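Side-chain contacts in luciferase-like enzymeAMP-CoA-ligase (Zophobas atratus, PDB 4W8O), which probably activates carboxylic acid substrates with ATP and passes them to coenzyme A, as a luciferase-like AMP/CoA-ligase of the adenylate-forming (ANL) superfamily: residues A[109-112]-A[113-117]; A[301-304]-A[305-309]. All coordinates share one frame; numbering follows the deposited sequence.

Interaction 1. Residues A[109-112]-A[113-117]; sequences IQHL and LSLVT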
loop_
_atom_site.group_PDB
_atom_site.type_symbol
_atom_site.label_atom_id
_atom_site.label_comp_id
_atom_site.label_asym_id
_atom_site.label_seq_id
_atom_site.Cartn_x
_atom_site.Cartn_y
_atom_site.Cartn_z
ATOM N N ILE A 109 1.834 18.350 -7.791
ATOM C CA ILE A 109 3.040 17.570 -8.072
ATOM C C ILE A 109 4.279 18.390 -7.724
ATOM O O ILE A 109 5.223 17.875 -7.104
ATOM C CB ILE A 109 3.098 17.098 -9.539
ATOM C CG1 ILE A 109 1.957 16.112 -9.841
ATOM C CG2 ILE A 109 4.439 16.458 -9.840
ATOM C CD1 ILE A 109 2.179 14.694 -9.349
ATOM N N GLN A 110 4.267 19.668 -8.106
ATOM C CA GLN A 110 5.353 20.591 -7.771
ATOM C C GLN A 110 5.690 20.584 -6.293
ATOM O O GLN A 110 6.858 20.551 -5.910
ATOM C CB GLN A 110 4.987 22.026 -8.133
ATOM C CG GLN A 110 5.216 22.382 -9.574
ATOM C CD GLN A 110 4.962 23.850 -9.843
ATOM O OE1 GLN A 110 5.150 24.696 -8.970
ATOM N NE2 GLN A 110 4.538 24.160 -11.058
ATOM N N HIS A 111 4.664 20.685 -5.466
ATOM C CA HIS A 111 4.872 20.658 -4.028
ATOM C C HIS A 111 5.483 19.323 -3.572
ATOM O O HIS A 111 6.418 19.311 -2.775
ATOM C CB HIS A 111 3.566 20.913 -3.286
ATOM C CG HIS A 111 3.685 20.739 -1.806
ATOM N ND1 HIS A 111 4.497 21.535 -1.030
ATOM C CD2 HIS A 111 3.110 19.852 -0.963
ATOM C CE1 HIS A 111 4.411 21.152 0.232
ATOM N NE2 HIS A 111 3.572 20.134 0.300
ATOM N N LEU A 112 4.955 18.215 -4.084
ATOM C CA LEU A 112 5.435 16.891 -3.695
ATOM C C LEU A 112 6.895 16.705 -4.075
ATOM O O LEU A 112 7.682 16.217 -3.276
ATOM C CB LEU A 112 4.570 15.784 -4.311
ATOM C CG LEU A 112 3.085 15.793 -3.916
ATOM C CD1 LEU A 112 2.388 14.509 -4.347
ATOM C CD2 LEU A 112 2.902 16.039 -2.422
ATOM N N LEU A 113 7.257 17.116 -5.286
ATOM C CA LEU A 113 8.652 17.058 -5.720
ATOM C C LEU A 113 9.560 17.912 -4.834
ATOM O O LEU A 113 10.693 17.522 -4.531
ATOM C CB LEU A 113 8.785 17.484 -7.189
ATOM C CG LEU A 113 8.249 16.509 -8.243
ATOM C CD1 LEU A 113 8.238 17.139 -9.631
ATOM C CD2 LEU A 113 9.065 15.229 -8.247
ATOM N N SER A 114 9.057 19.069 -4.411
ATOM C CA SER A 114 9.837 19.972 -3.574
ATOM C C SER A 114 10.073 19.363 -2.192
ATOM O O SER A 114 11.078 19.652 -1.554
ATOM C CB SER A 114 9.153 21.342 -3.465
ATOM O OG SER A 114 8.069 21.316 -2.537
ATOM N N LEU A 115 9.150 18.516 -1.736
ATOM C CA LEU A 115 9.342 17.800 -0.476
ATOM C C LEU A 115 10.482 16.773 -0.541
ATOM O O LEU A 115 11.292 16.706 0.372
ATOM C CB LEU A 115 8.063 17.077 -0.049
ATOM C CG LEU A 115 6.863 17.926 0.355
ATOM C CD1 LEU A 115 5.631 17.045 0.479
ATOM C CD2 LEU A 115 7.129 18.667 1.656
ATOM N N VAL A 116 10.531 15.983 -1.614
ATOM C CA VAL A 116 11.432 14.830 -1.691
ATOM C C VAL A 116 12.631 14.981 -2.648
ATOM O O VAL A 116 13.545 14.156 -2.611
ATOM C CB VAL A 116 10.656 13.526 -1.998
ATOM C CG1 VAL A 116 9.525 13.335 -0.990
ATOM C CG2 VAL A 116 10.122 13.488 -3.430
ATOM N N THR A 117 12.621 16.024 -3.484
ATOM C CA THR A 117 13.741 16.364 -4.373
ATOM C C THR A 117 14.474 15.132 -4.915
ATOM O O THR A 117 15.607 14.871 -4.534
ATOM C CB THR A 117 14.742 17.303 -3.670
ATOM O OG1 THR A 117 15.260 16.668 -2.495
ATOM C CG2 THR A 117 14.064 18.621 -3.269
#

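Interaction 2. Residues A[301-304]-A[305-309]; sequences MSTD and QYKKL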
loop_
_atom_site.group_PDB
_atom_site.type_symbol
_atom_site.label_atom_id
_atom_site.label_comp_id
_atom_site.label_asym_id
_atom_site.label_seq_id
_atom_site.Cartn_x
_atom_site.Cartn_y
_atom_site.Cartn_z
ATOM N N MET A 301 -19.530 1.816 4.500
ATOM C CA MET A 301 -20.365 0.931 3.692
ATOM C C MET A 301 -21.696 0.637 4.376
ATOM O O MET A 301 -21.726 0.226 5.530
ATOM C CB MET A 301 -19.663 -0.394 3.416
ATOM C CG MET A 301 -20.529 -1.340 2.593
ATOM S SD MET A 301 -19.675 -2.808 2.023
ATOM C CE MET A 301 -18.657 -2.104 0.726
ATOM N N SER A 302 -22.784 0.818 3.635
ATOM C CA SER A 302 -24.126 0.540 4.140
ATOM C C SER A 302 -24.333 -0.958 4.330
ATOM O O SER A 302 -23.781 -1.771 3.589
ATOM C CB SER A 302 -25.188 1.065 3.172
ATOM O OG SER A 302 -25.433 0.129 2.131
ATOM N N THR A 303 -25.160 -1.302 5.307
ATOM C CA THR A 303 -25.477 -2.693 5.617
ATOM C C THR A 303 -26.156 -3.433 4.462
ATOM O O THR A 303 -25.898 -4.619 4.244
ATOM C CB THR A 303 -26.408 -2.776 6.834
ATOM O OG1 THR A 303 -25.838 -2.033 7.919
ATOM C CG2 THR A 303 -26.589 -4.210 7.259
ATOM N N ASP A 304 -27.031 -2.747 3.735
ATOM C CA ASP A 304 -27.670 -3.360 2.565
ATOM C C ASP A 304 -26.659 -3.684 1.476
ATOM O O ASP A 304 -26.736 -4.743 0.861
ATOM C CB ASP A 304 -28.807 -2.492 2.006
ATOM C CG ASP A 304 -30.139 -2.810 2.651
ATOM O OD1 ASP A 304 -30.134 -3.312 3.796
ATOM O OD2 ASP A 304 -31.192 -2.568 2.025
ATOM N N GLN A 305 -25.717 -2.784 1.238
ATOM C CA GLN A 305 -24.690 -3.037 0.237
ATOM C C GLN A 305 -23.782 -4.172 0.686
ATOM O O GLN A 305 -23.420 -5.047 -0.106
ATOM C CB GLN A 305 -23.866 -1.772 -0.032
ATOM C CG GLN A 305 -22.821 -1.919 -1.130
ATOM C CD GLN A 305 -23.408 -2.318 -2.466
ATOM O OE1 GLN A 305 -24.622 -2.354 -2.637
ATOM N NE2 GLN A 305 -22.545 -2.623 -3.422
ATOM N N TYR A 306 -23.411 -4.140 1.962
ATOM C CA TYR A 306 -22.615 -5.204 2.560
ATOM C C TYR A 306 -23.295 -6.556 2.328
ATOM O O TYR A 306 -22.671 -7.492 1.829
ATOM C CB TYR A 306 -22.395 -4.944 4.058
ATOM C CG TYR A 306 -21.498 -5.973 4.688
ATOM C CD1 TYR A 306 -22.014 -7.169 5.169
ATOM C CD2 TYR A 306 -20.123 -5.772 4.756
ATOM C CE1 TYR A 306 -21.193 -8.131 5.723
ATOM C CE2 TYR A 306 -19.289 -6.731 5.313
ATOM C CZ TYR A 306 -19.830 -7.908 5.793
ATOM O OH TYR A 306 -19.007 -8.864 6.340
ATOM N N LYS A 307 -24.579 -6.641 2.660
ATOM C CA LYS A 307 -25.346 -7.867 2.453
ATOM C C LYS A 307 -25.391 -8.286 0.988
ATOM O O LYS A 307 -25.174 -9.455 0.673
ATOM C CB LYS A 307 -26.779 -7.709 2.963
ATOM C CG LYS A 307 -26.918 -7.838 4.467
ATOM C CD LYS A 307 -28.376 -8.030 4.866
ATOM C CE LYS A 307 -28.514 -8.293 6.356
ATOM N NZ LYS A 307 -28.083 -7.118 7.163
ATOM N N LYS A 308 -25.682 -7.335 0.102
ATOM C CA LYS A 308 -25.740 -7.617 -1.331
ATOM C C LYS A 308 -24.425 -8.208 -1.826
ATOM O O LYS A 308 -24.426 -9.116 -2.657
ATOM C CB LYS A 308 -26.092 -6.359 -2.143
ATOM C CG LYS A 308 -27.563 -5.965 -2.098
ATOM C CD LYS A 308 -27.883 -4.906 -3.145
ATOM C CE LYS A 308 -29.349 -4.487 -3.122
ATOM N NZ LYS A 308 -29.582 -3.170 -2.462
ATOM N N LEU A 309 -23.308 -7.703 -1.304
ATOM C CA LEU A 309 -21.994 -8.217 -1.679
ATOM C C LEU A 309 -21.772 -9.664 -1.232
ATOM O O LEU A 309 -21.179 -10.448 -1.975
ATOM C CB LEU A 309 -20.876 -7.311 -1.147
ATOM C CG LEU A 309 -20.722 -5.983 -1.889
ATOM C CD1 LEU A 309 -19.842 -5.015 -1.104
ATOM C CD2 LEU A 309 -20.166 -6.200 -3.293
#

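Interaction 1. Residues A[109-112]-A[113-117]
Leu115 lies over one face of the His111 imidazole, one helical turn further along the chain. Its CG sits 4.2 Å from the centroid of the His111 ring, 22° off the normal, a CH-pi contact offset toward the rim. The two methyls of Leu115 spread along that rim: CD1 comes within 3.7 Å of His111 NE2, while CD2 faces CE1. With CG of His111 anti to the backbone N, the ring swings forward along the helix to meet the leucine. It is also held from outside, since NE2 is hydrogen-bonded to the carbonyl of Pro192.

The backbone oxygen of His111 takes two donors. Leu115 N makes the usual i to i+4 bond, and Ser114 OG folds back onto the same His111 O at 2.6 Å. That short bond depends on the serine rotamer, chi1 78°, which tucks OG between its own N and carbonyl carbon, so that OG reaches the carbonyl from the side, at a C=O...OG angle of 122°.

On another side of the helix, Ile109 CG2 touches Leu113 CD1 at 3.9 Å, and the pair packs against Ser134 of helix 128-138. Leu112 CD2 meets Leu115 CD1 at 4.1 Å, with Phe184 of strand 179-184 against both leucines.

Val116 N reaches Leu112 O only weakly, at 3.3 Å, but Thr117 N closes the helix with a 2.7 Å bond to Leu113 O, and Thr117 itself turns to positive phi. These are the last two turns of an amphipathic helix, 106-116, packed on a mixed, largely parallel sheet in the AMP-binding region of an ANL enzyme.

Interaction 2. Residues A[301-304]-A[305-309]
Ser302 O and Tyr306 N form a 2.9 Å bond, which closes the first turn of helix 303-312. Ser302 is also the N-cap: its OG accepts from Gln305 N at 3.1 Å. Ser302 OG is placed for this by chi1 of 84°, which brings it between its own N and carbonyl carbon and also to 3.3 Å from Gln305 CB.

Just before the cap, Met301 runs out extended and then bends at its last torsion (chi3 -74°), which carries the methyl under the helix. Met301 CE lands 3.6 Å from Leu309 CD1, the two side chains meeting at a slant. Met301 SD lies at the edge of the Tyr306 ring, 5.3 Å from the centroid, in a Met-aromatic contact. Tyr306 OH is bonded to Val318 O of strand 317-324, and Gln305 NE2 to Thr274 and Thr278 of the neighbouring helix 274-278.

On the outer side, Thr303 and Lys307 run side by side, and CG2 of the threonine comes 3.3 Å from NZ of the lysine. Asp304 has opposite charges nearby but not in contact, Asp304 OD2 being 4.8 Å from Lys308 NZ.

The chemistry is therefore divided: Met301 and Leu309 pack the helix on the sheet, the tyrosine hydroxyl ties to a strand carbonyl, and a serine hydroxyl caps the start, while within this turn the carboxylate and ammonium groups are too far apart for a salt bridge and could attract each other at longer range.

In the fold
Interactions 1 and 2 are separate pieces of local helix packing within the same AMP-binding region, with centres 40 Å apart and nearest atoms about 27 Å apart. They serve different sheets: helix 106-116 packs against strand 179-184, whereas helix 303-312 links strands 293-297 and 317-324 in a beta-alpha-beta unit. The pocket holding the polyethylene glycol molecule draws residues from around both sheets, among them Ser186, Thr296 and Gly321. Interaction 2 sits in its second shell, Met301 touching the pocket residue Thr296. Interaction 1 is linked to it less directly: Leu112 and Leu115 pack on Phe184, two residues before the pocket residue Ser186.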